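Local atomic coordinates of cytoplasmic export protein 1 (Saccharomyces cerevisiae, PDB entry 3VWA), a protein that belongs to the nuclear tRNA export machinery and may collect tRNA from export receptors at the nuclear pore complex and deliver aminoacylated tRNA to the translation machinery. Residues E249-I252 with G257-V260; I327-T332 with V340-L345; L450-S453 with N459-A462; N494-K499 with E528-E533. All coordinates share one frame; numbering follows the deposited sequence.

The four contacts come one after another in the sequence, and they step along the elongated helical part that comes after the N-terminal kinase-like region. Interactions 1 and 2 have centres 20 Å apart and nearest atoms about 11 Å apart. Another 37 Å separates the centres of interactions 2 and 3. Interaction 4 lies 18 Å from interaction 3, centre to centre, and these two touch: A462 packs on K499, whose NZ probably hydrogen-bonds N459 OD1, joining helix 454-469 to helix 493-504. Interactions 1 and 4, centres 71 Å apart, flank the middle of the molecule, a spread fitting an extended HEAT-type scaffold for a tRNA export factor.

Interaction 1: E249-I252 with G257-V260; sequences ELHI and GKLV
The turn between two successive helices, 239-248 and 255-271, forms this contact: the 3-10 turn 250-252 meets the early part of the second. K258 does most of the work. Its chain, extended beyond CG, crosses the L250 and H251 side chains at about a right angle. Near its root, CB lies 3.9 Å from L250 CD1; a leucine, apolar and branched, suits this buried place, and its CG, anti to the backbone N (chi1 -168°), brings that methyl up to the helix. Farther out, K258 CE comes within 3.2 Å of L250 O, a methylene next to the ammonium and so probably somewhat polarised toward the carbonyl. At the solvent side, K258 NZ sits at the edge of the H251 ring, near its plane, 3.5 Å from ND1, and a water joins the two. H251 is anchored at its other nitrogen, NE2, by a hydrogen bond to E291 OE2. An alanine here removes the chain beyond CB, and the water would probably be held less firmly beside H251 ND1. The water lies in the plane of the imidazole, 2.7 Å from H251 ND1, and accepts from K258 NZ, also at 2.7 Å.

Interaction 2: I327-T332 with V340-L345; sequences IVLDLT and VGFNDL
The carbonyl oxygen of V328 is held by two donors of T332, one turn further along helix 321-335, and both residues also touch F342 of the next helix. T332 N gives the regular helical bond to V328 O at 2.9 Å, while T332 OG1 donates to the same oxygen at 2.6 Å from the opposite face of the carbonyl plane, tilted 29° out of it. The threonine reaches back in this way because OG1 lies between its backbone N and carbonyl carbon (chi1 44°). A hydroxyl is thereby satisfied in a buried place and can present its outer side to an aromatic ring: T332 OG1 is 4.1 Å from F342 CZ, approached obliquely. A valine here takes away the second donor, and V328 O would probably be gripped less firmly, with the backbone N-H left to hold it.

F342 fills the contact. Its ring is carried toward helix 321-335 with CG anti to the backbone N, and V328 CG1 meets CE1 at the ring edge, near its plane, at 4.1 Å; the two side chains run alongside each other, pointing opposite ways. L329 CD2 adds a looser approach to F342 CZ at 4.4 Å. The F338 ring and L368 of helix 355-368 also pack on the phenylalanine. Just before it, G341 takes the N-cap position with phi 91°, where a CB would press on the carbonyl O of V340, so a residue lacking one fits. Two successive helices, joined by a short connection and locked by a buried aromatic, are consistent with the helical hairpins of HEAT-type alpha-solenoids.

Interaction 3: L450-S453 with N459-A462; sequences LSTS and NILA
L450 and I460 reach toward each other tip to tip, and the meeting of their outermost methyls, L450 CD2 and I460 CD1, 3.6 Å apart, carries nearly the whole contact. I460 gets there by a long, straight reach: CG1 is set anti to the carbonyl carbon, and the outer bond then runs on almost fully extended (chi2 170°), so that CD1 projects from helix 454-469 toward the loop. L450 also has CG anti to its carbonyl carbon and beside the backbone N, but its chi2 of 27° is not a staggered value; in this conformation CD2 is the methyl that meets I460. Branched aliphatic side chains suit both places, since each offers a methyl to its partner and further carbon surface to L421 of helix 413-427, on which both residues also pack.

This is a loop folding back over the helix it leads into, in the helical region between the two HEAT repeats, consistent with an alpha-solenoid: residues 450-453 lie between helix 433-446 and helix 454-469. S451 is the centre of an inverse gamma turn that bends the loop, and its N is hydrogen-bonded to N417 OD1, tying the bend to helix 413-427. S453 then serves as N-cap, its OG bonded to N456 N, a role for which a short hydroxyl side chain is well fitted.

T452, exposed to solvent, closes the turn and precedes the capping S453. Its CB points toward the helix, and the hydroxyl, turned to a chi1 of 28°, well short of the staggered position, puts OG1 4.5 Å from I460 CD1.

Interaction 4: N494-K499 with E528-E533; sequences NTIANK and EKLEKE
I496 and K529 make the nearest approach between residues 494-499 and 528-533, and it is apolar: I496 CD1 lies 3.7 Å from K529 CE. The two side chains cross at about a right angle, the methyl resting against the lysine's methylenes, with CD 4.0 Å and CG 4.1 Å from the same I496 CD1. A lysine suits this edge because, with CG anti to the backbone N (chi1 166°) and the rest extended, it can lay hydrocarbon across a buried isoleucine and still carry its charge beyond it. L530 makes the other apolar contacts. Its CB faces I496 CG2 at 4.3 Å, while its CD1 branch reaches A497 CB at 4.1 Å, where the small alanine lets the leucine tip settle close to the helix.

The second HEAT repeat, residues 494-530, takes in most of the two helices that meet here, 493-504 and 513-536. Over the short segments their axes approach to 9.9 Å, with a crossing angle of -117°, so the repeat's helices meet well away from antiparallel here, and the backbones come nearest at I496 and L530.

Polar bonds lie at the margins of this apolar patch. On helix 493-504, T495 OG1 bonds D492 OD1. K529 NZ passes beyond I496 and hydrogen-bonds the carbonyl oxygens of F491 and I488, fastening helix 513-536 to the chain that leads into helix 493-504.

Interaction 1: E249-I252 with G257-V260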
loop_
_atom_site.group_PDB
_atom_site.type_symbol
_atom_site.label_atom_id
_atom_site.label_comp_id
_atom_site.label_asym_id
_atom_site.label_seq_id
_atom_site.Cartn_x
_atom_site.Cartn_y
_atom_site.Cartn_z
ATOM N N GLU A 249 4.420 -0.701 -21.500
ATOM C CA GLU A 249 4.541 0.161 -22.663
ATOM C C GLU A 249 4.049 1.544 -22.344
ATOM O O GLU A 249 3.981 2.413 -23.212
ATOM C CB GLU A 249 3.693 -0.410 -23.801
ATOM C CG GLU A 249 4.429 -1.479 -24.577
ATOM C CD GLU A 249 3.634 -2.025 -25.749
ATOM O OE1 GLU A 249 2.721 -1.348 -26.276
ATOM O OE2 GLU A 249 3.943 -3.148 -26.153
ATOM N N LEU A 250 3.708 1.762 -21.087
ATOM C CA LEU A 250 3.106 3.014 -20.706
ATOM C C LEU A 250 3.895 4.217 -21.229
ATOM O O LEU A 250 3.302 5.139 -21.740
ATOM C CB LEU A 250 2.936 3.100 -19.184
ATOM C CG LEU A 250 2.070 4.214 -18.648
ATOM C CD1 LEU A 250 0.577 4.111 -19.055
ATOM C CD2 LEU A 250 2.191 4.277 -17.138
ATOM N N HIS A 251 5.220 4.195 -21.107
ATOM C CA HIS A 251 5.984 5.374 -21.460
ATOM C C HIS A 251 6.322 5.561 -22.911
ATOM O O HIS A 251 7.040 6.461 -23.261
ATOM C CB HIS A 251 7.190 5.457 -20.561
ATOM C CG HIS A 251 6.801 5.564 -19.121
ATOM N ND1 HIS A 251 6.097 6.620 -18.648
ATOM C CD2 HIS A 251 6.982 4.690 -18.041
ATOM C CE1 HIS A 251 5.868 6.457 -17.335
ATOM N NE2 HIS A 251 6.412 5.269 -16.957
ATOM N N ILE A 252 5.817 4.703 -23.775
ATOM C CA ILE A 252 5.906 4.977 -25.176
ATOM C C ILE A 252 4.591 5.464 -25.732
ATOM O O ILE A 252 4.522 5.811 -26.879
ATOM C CB ILE A 252 6.437 3.778 -25.990
ATOM C CG1 ILE A 252 5.369 2.683 -26.099
ATOM C CG2 ILE A 252 7.809 3.352 -25.444
ATOM C CD1 ILE A 252 5.659 1.673 -27.217
ATOM N N GLY A 257 -3.210 7.867 -24.744
ATOM C CA GLY A 257 -2.877 6.494 -24.711
ATOM C C GLY A 257 -2.660 5.993 -23.280
ATOM O O GLY A 257 -3.240 4.981 -22.865
ATOM N N LYS A 258 -1.870 6.724 -22.514
ATOM C CA LYS A 258 -1.677 6.426 -21.080
ATOM C C LYS A 258 -2.947 6.413 -20.240
ATOM O O LYS A 258 -3.132 5.542 -19.369
ATOM C CB LYS A 258 -0.723 7.478 -20.484
ATOM C CG LYS A 258 0.631 7.405 -21.138
ATOM C CD LYS A 258 1.596 8.200 -20.259
ATOM C CE LYS A 258 2.962 8.237 -20.876
ATOM N NZ LYS A 258 3.743 8.943 -19.805
ATOM N N LEU A 259 -3.778 7.422 -20.504
ATOM C CA LEU A 259 -5.069 7.565 -19.909
ATOM C C LEU A 259 -5.985 6.362 -20.212
ATOM O O LEU A 259 -6.813 5.973 -19.356
ATOM C CB LEU A 259 -5.756 8.789 -20.517
ATOM C CG LEU A 259 -6.547 9.730 -19.620
ATOM C CD1 LEU A 259 -7.660 10.446 -20.419
ATOM C CD2 LEU A 259 -7.119 9.102 -18.341
ATOM N N VAL A 260 -5.902 5.809 -21.426
ATOM C CA VAL A 260 -6.664 4.584 -21.702
ATOM C C VAL A 260 -6.200 3.400 -20.792
ATOM O O VAL A 260 -7.020 2.640 -20.272
ATOM C CB VAL A 260 -6.578 4.141 -23.149
ATOM C CG1 VAL A 260 -7.159 2.715 -23.311
ATOM C CG2 VAL A 260 -7.326 5.138 -24.065
HETATM O O HOH W 1 6.274 8.539 -20.569
#

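Interaction 2: I327-T332 with V340-L345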
loop_
_atom_site.group_PDB
_atom_site.type_symbol
_atom_site.label_atom_id
_atom_site.label_comp_id
_atom_site.label_asym_id
_atom_site.label_seq_id
_atom_site.Cartn_x
_atom_site.Cartn_y
_atom_site.Cartn_z
ATOM N N ILE A 327 -8.819 4.604 -6.376
ATOM C CA ILE A 327 -7.951 3.456 -6.491
ATOM C C ILE A 327 -6.695 3.671 -5.700
ATOM O O ILE A 327 -6.185 2.758 -5.045
ATOM C CB ILE A 327 -7.566 3.249 -7.955
ATOM C CG1 ILE A 327 -8.800 3.358 -8.865
ATOM C CG2 ILE A 327 -6.782 1.994 -8.198
ATOM C CD1 ILE A 327 -9.714 2.171 -8.847
ATOM N N VAL A 328 -6.125 4.868 -5.800
ATOM C CA VAL A 328 -4.836 5.077 -5.205
ATOM C C VAL A 328 -5.026 5.018 -3.663
ATOM O O VAL A 328 -4.232 4.385 -2.962
ATOM C CB VAL A 328 -4.222 6.406 -5.685
ATOM C CG1 VAL A 328 -3.292 6.985 -4.649
ATOM C CG2 VAL A 328 -3.461 6.208 -6.981
ATOM N N LEU A 329 -6.064 5.683 -3.169
ATOM C CA LEU A 329 -6.310 5.785 -1.710
ATOM C C LEU A 329 -6.617 4.432 -1.135
ATOM O O LEU A 329 -6.127 4.113 -0.054
ATOM C CB LEU A 329 -7.487 6.708 -1.356
ATOM C CG LEU A 329 -7.323 8.189 -1.616
ATOM C CD1 LEU A 329 -8.695 8.884 -1.575
ATOM C CD2 LEU A 329 -6.312 8.723 -0.612
ATOM N N ASP A 330 -7.430 3.667 -1.857
ATOM C CA ASP A 330 -7.681 2.252 -1.530
ATOM C C ASP A 330 -6.419 1.417 -1.524
ATOM O O ASP A 330 -6.088 0.797 -0.533
ATOM C CB ASP A 330 -8.703 1.592 -2.490
ATOM C CG ASP A 330 -8.988 0.104 -2.132
ATOM O OD1 ASP A 330 -9.381 -0.670 -3.032
ATOM O OD2 ASP A 330 -8.858 -0.305 -0.950
ATOM N N LEU A 331 -5.686 1.395 -2.624
ATOM C CA LEU A 331 -4.587 0.430 -2.713
ATOM C C LEU A 331 -3.392 0.794 -1.834
ATOM O O LEU A 331 -2.680 -0.105 -1.390
ATOM C CB LEU A 331 -4.150 0.225 -4.152
ATOM C CG LEU A 331 -5.171 -0.465 -5.056
ATOM C CD1 LEU A 331 -4.564 -0.535 -6.434
ATOM C CD2 LEU A 331 -5.550 -1.860 -4.548
ATOM N N THR A 332 -3.148 2.096 -1.654
ATOM C CA THR A 332 -2.028 2.581 -0.818
ATOM C C THR A 332 -2.336 2.163 0.607
ATOM O O THR A 332 -1.482 1.594 1.279
ATOM C CB THR A 332 -1.806 4.125 -0.831
ATOM O OG1 THR A 332 -3.046 4.818 -0.725
ATOM C CG2 THR A 332 -1.094 4.604 -2.127
ATOM N N VAL A 340 6.751 8.427 -3.051
ATOM C CA VAL A 340 7.365 9.733 -2.850
ATOM C C VAL A 340 6.446 10.789 -3.431
ATOM O O VAL A 340 6.038 10.702 -4.569
ATOM C CB VAL A 340 8.827 9.782 -3.400
ATOM C CG1 VAL A 340 9.332 11.204 -3.602
ATOM C CG2 VAL A 340 9.752 9.080 -2.430
ATOM N N GLY A 341 6.075 11.760 -2.612
ATOM C CA GLY A 341 5.229 12.852 -3.073
ATOM C C GLY A 341 3.740 12.613 -2.907
ATOM O O GLY A 341 2.938 13.480 -3.256
ATOM N N PHE A 342 3.359 11.434 -2.406
ATOM C CA PHE A 342 1.991 11.175 -2.033
ATOM C C PHE A 342 1.477 12.373 -1.215
ATOM O O PHE A 342 0.416 12.965 -1.490
ATOM C CB PHE A 342 1.992 9.901 -1.189
ATOM C CG PHE A 342 0.631 9.464 -0.762
ATOM C CD1 PHE A 342 -0.317 9.082 -1.703
ATOM C CD2 PHE A 342 0.289 9.448 0.577
ATOM C CE1 PHE A 342 -1.585 8.707 -1.312
ATOM C CE2 PHE A 342 -0.980 9.047 0.979
ATOM C CZ PHE A 342 -1.911 8.672 0.028
ATOM N N ASN A 343 2.265 12.766 -0.227
ATOM C CA ASN A 343 1.941 13.939 0.546
ATOM C C ASN A 343 1.556 15.129 -0.354
ATOM O O ASN A 343 0.518 15.748 -0.109
ATOM C CB ASN A 343 3.079 14.271 1.545
ATOM C CG ASN A 343 4.357 14.846 0.874
ATOM O OD1 ASN A 343 4.564 14.752 -0.357
ATOM N ND2 ASN A 343 5.220 15.464 1.699
ATOM N N ASP A 344 2.342 15.412 -1.420
ATOM C CA ASP A 344 2.026 16.527 -2.331
ATOM C C ASP A 344 0.785 16.282 -3.147
ATOM O O ASP A 344 0.034 17.212 -3.426
ATOM C CB ASP A 344 3.218 16.863 -3.254
ATOM C CG ASP A 344 4.434 17.351 -2.487
ATOM O OD1 ASP A 344 4.289 17.796 -1.325
ATOM O OD2 ASP A 344 5.552 17.285 -3.029
ATOM N N LEU A 345 0.529 15.013 -3.466
ATOM C CA LEU A 345 -0.643 14.605 -4.224
ATOM C C LEU A 345 -1.904 14.927 -3.448
ATOM O O LEU A 345 -2.848 15.497 -3.977
ATOM C CB LEU A 345 -0.572 13.100 -4.523
ATOM C CG LEU A 345 -1.542 12.590 -5.623
ATOM C CD1 LEU A 345 -0.898 11.450 -6.388
ATOM C CD2 LEU A 345 -2.877 12.119 -5.076
#

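Interaction 3: L450-S453 with N459-A462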
loop_
_atom_site.group_PDB
_atom_site.type_symbol
_atom_site.label_atom_id
_atom_site.label_comp_id
_atom_site.label_asym_id
_atom_site.label_seq_id
_atom_site.Cartn_x
_atom_site.Cartn_y
_atom_site.Cartn_z
ATOM N N LEU A 450 -9.794 21.172 24.171
ATOM C CA LEU A 450 -9.343 22.542 24.127
ATOM C C LEU A 450 -8.267 22.761 25.199
ATOM O O LEU A 450 -8.287 22.155 26.281
ATOM C CB LEU A 450 -10.531 23.499 24.326
ATOM C CG LEU A 450 -11.425 23.771 23.104
ATOM C CD1 LEU A 450 -11.460 22.654 22.074
ATOM C CD2 LEU A 450 -12.842 24.056 23.553
ATOM N N SER A 451 -7.280 23.582 24.890
ATOM C CA SER A 451 -6.388 23.988 25.970
ATOM C C SER A 451 -6.950 25.278 26.640
ATOM O O SER A 451 -6.488 26.383 26.398
ATOM C CB SER A 451 -4.925 24.097 25.490
ATOM O OG SER A 451 -4.651 25.362 24.902
ATOM N N THR A 452 -8.021 25.132 27.407
ATOM C CA THR A 452 -8.422 26.189 28.339
ATOM C C THR A 452 -8.780 25.578 29.675
ATOM O O THR A 452 -8.729 24.364 29.860
ATOM C CB THR A 452 -9.672 26.993 27.910
ATOM O OG1 THR A 452 -10.541 26.173 27.089
ATOM C CG2 THR A 452 -9.250 28.320 27.270
ATOM N N SER A 453 -9.231 26.445 30.561
ATOM C CA SER A 453 -9.526 26.079 31.909
ATOM C C SER A 453 -10.834 25.304 31.931
ATOM O O SER A 453 -11.643 25.349 30.993
ATOM C CB SER A 453 -9.650 27.339 32.728
ATOM O OG SER A 453 -10.715 28.132 32.251
ATOM N N ASN A 459 -18.078 27.419 30.315
ATOM C CA ASN A 459 -18.728 28.536 29.567
ATOM C C ASN A 459 -19.014 28.197 28.115
ATOM O O ASN A 459 -20.052 28.495 27.614
ATOM C CB ASN A 459 -17.849 29.802 29.595
ATOM C CG ASN A 459 -17.765 30.397 30.966
ATOM O OD1 ASN A 459 -18.584 30.062 31.835
ATOM N ND2 ASN A 459 -16.791 31.298 31.185
ATOM N N ILE A 460 -18.064 27.565 27.460
ATOM C CA ILE A 460 -18.275 27.021 26.136
ATOM C C ILE A 460 -19.454 26.060 26.023
ATOM O O ILE A 460 -20.288 26.168 25.114
ATOM C CB ILE A 460 -16.984 26.338 25.675
ATOM C CG1 ILE A 460 -15.924 27.420 25.406
ATOM C CG2 ILE A 460 -17.259 25.411 24.484
ATOM C CD1 ILE A 460 -14.555 26.816 25.176
ATOM N N LEU A 461 -19.540 25.128 26.956
ATOM C CA LEU A 461 -20.642 24.185 26.889
ATOM C C LEU A 461 -21.982 24.856 27.178
ATOM O O LEU A 461 -22.977 24.649 26.418
ATOM C CB LEU A 461 -20.404 22.993 27.845
ATOM C CG LEU A 461 -19.257 22.061 27.397
ATOM C CD1 LEU A 461 -18.801 21.087 28.486
ATOM C CD2 LEU A 461 -19.554 21.372 26.048
ATOM N N ALA A 462 -22.031 25.643 28.265
ATOM C CA ALA A 462 -23.319 26.276 28.665
ATOM C C ALA A 462 -23.841 27.118 27.544
ATOM O O ALA A 462 -25.043 27.077 27.250
ATOM C CB ALA A 462 -23.228 27.099 29.948
#

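Interaction 4: N494-K499 with E528-E533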
loop_
_atom_site.group_PDB
_atom_site.type_symbol
_atom_site.label_atom_id
_atom_site.label_comp_id
_atom_site.label_asym_id
_atom_site.label_seq_id
_atom_site.Cartn_x
_atom_site.Cartn_y
_atom_site.Cartn_z
ATOM N N ASN A 494 -20.573 23.038 41.867
ATOM C CA ASN A 494 -20.534 24.459 41.838
ATOM C C ASN A 494 -21.017 25.072 40.514
ATOM O O ASN A 494 -21.752 26.037 40.489
ATOM C CB ASN A 494 -19.115 24.891 42.096
ATOM C CG ASN A 494 -19.076 26.204 42.778
ATOM O OD1 ASN A 494 -18.914 27.248 42.138
ATOM N ND2 ASN A 494 -19.304 26.177 44.091
ATOM N N THR A 495 -20.581 24.505 39.408
ATOM C CA THR A 495 -20.981 25.044 38.122
ATOM C C THR A 495 -22.446 24.711 37.857
ATOM O O THR A 495 -23.174 25.535 37.387
ATOM C CB THR A 495 -20.064 24.500 37.022
ATOM O OG1 THR A 495 -18.712 24.742 37.441
ATOM C CG2 THR A 495 -20.399 25.162 35.648
ATOM N N ILE A 496 -22.875 23.511 38.230
ATOM C CA ILE A 496 -24.268 23.150 38.169
ATOM C C ILE A 496 -25.148 24.211 38.817
ATOM O O ILE A 496 -26.064 24.726 38.176
ATOM C CB ILE A 496 -24.509 21.731 38.765
ATOM C CG1 ILE A 496 -23.962 20.689 37.756
ATOM C CG2 ILE A 496 -26.001 21.475 39.020
ATOM C CD1 ILE A 496 -23.454 19.440 38.465
ATOM N N ALA A 497 -24.845 24.531 40.067
ATOM C CA ALA A 497 -25.548 25.494 40.892
ATOM C C ALA A 497 -25.419 26.940 40.425
ATOM O O ALA A 497 -26.392 27.705 40.552
ATOM C CB ALA A 497 -24.994 25.391 42.306
ATOM N N ASN A 498 -24.228 27.310 39.933
ATOM C CA ASN A 498 -23.942 28.675 39.461
ATOM C C ASN A 498 -24.645 28.877 38.131
ATOM O O ASN A 498 -24.907 29.999 37.766
ATOM C CB ASN A 498 -22.440 28.862 39.088
ATOM C CG ASN A 498 -21.540 29.278 40.262
ATOM O OD1 ASN A 498 -21.619 28.739 41.394
ATOM N ND2 ASN A 498 -20.640 30.250 39.978
ATOM N N LYS A 499 -24.830 27.811 37.350
ATOM C CA LYS A 499 -25.032 28.021 35.911
ATOM C C LYS A 499 -25.861 26.991 35.158
ATOM O O LYS A 499 -26.810 27.332 34.470
ATOM C CB LYS A 499 -23.643 28.117 35.247
ATOM C CG LYS A 499 -23.674 28.345 33.740
ATOM C CD LYS A 499 -22.256 28.497 33.218
ATOM C CE LYS A 499 -21.653 29.833 33.670
ATOM N NZ LYS A 499 -20.837 30.383 32.554
ATOM N N GLU A 528 -30.035 15.691 41.477
ATOM C CA GLU A 528 -29.569 14.604 42.361
ATOM C C GLU A 528 -28.099 14.750 42.616
ATOM O O GLU A 528 -27.637 14.642 43.766
ATOM C CB GLU A 528 -29.843 13.234 41.728
ATOM C CG GLU A 528 -31.038 12.481 42.308
ATOM C CD GLU A 528 -32.195 12.266 41.323
ATOM O OE1 GLU A 528 -33.247 12.950 41.473
ATOM O OE2 GLU A 528 -32.065 11.401 40.408
ATOM N N LYS A 529 -27.339 15.040 41.550
ATOM C CA LYS A 529 -25.911 15.245 41.736
ATOM C C LYS A 529 -25.645 16.388 42.712
ATOM O O LYS A 529 -24.864 16.236 43.652
ATOM C CB LYS A 529 -25.180 15.385 40.403
ATOM C CG LYS A 529 -23.769 15.928 40.556
ATOM C CD LYS A 529 -22.879 15.587 39.358
ATOM C CE LYS A 529 -21.586 16.383 39.431
ATOM N NZ LYS A 529 -20.751 15.913 38.276
ATOM N N LEU A 530 -26.352 17.508 42.529
ATOM C CA LEU A 530 -26.216 18.677 43.426
ATOM C C LEU A 530 -26.629 18.379 44.836
ATOM O O LEU A 530 -25.934 18.785 45.788
ATOM C CB LEU A 530 -27.009 19.888 42.914
ATOM C CG LEU A 530 -27.129 21.219 43.689
ATOM C CD1 LEU A 530 -25.772 21.807 44.125
ATOM C CD2 LEU A 530 -27.915 22.250 42.850
ATOM N N GLU A 531 -27.776 17.708 44.978
ATOM C CA GLU A 531 -28.301 17.355 46.309
ATOM C C GLU A 531 -27.334 16.485 47.123
ATOM O O GLU A 531 -27.194 16.688 48.347
ATOM C CB GLU A 531 -29.668 16.666 46.197
ATOM N N LYS A 532 -26.679 15.540 46.437
ATOM C CA LYS A 532 -25.754 14.588 47.062
ATOM C C LYS A 532 -24.536 15.287 47.606
ATOM O O LYS A 532 -24.078 14.957 48.694
ATOM C CB LYS A 532 -25.325 13.506 46.079
ATOM N N GLU A 533 -24.002 16.239 46.838
ATOM C CA GLU A 533 -22.811 16.933 47.279
ATOM C C GLU A 533 -23.136 17.884 48.435
ATOM O O GLU A 533 -22.369 17.987 49.401
ATOM C CB GLU A 533 -22.117 17.623 46.109
#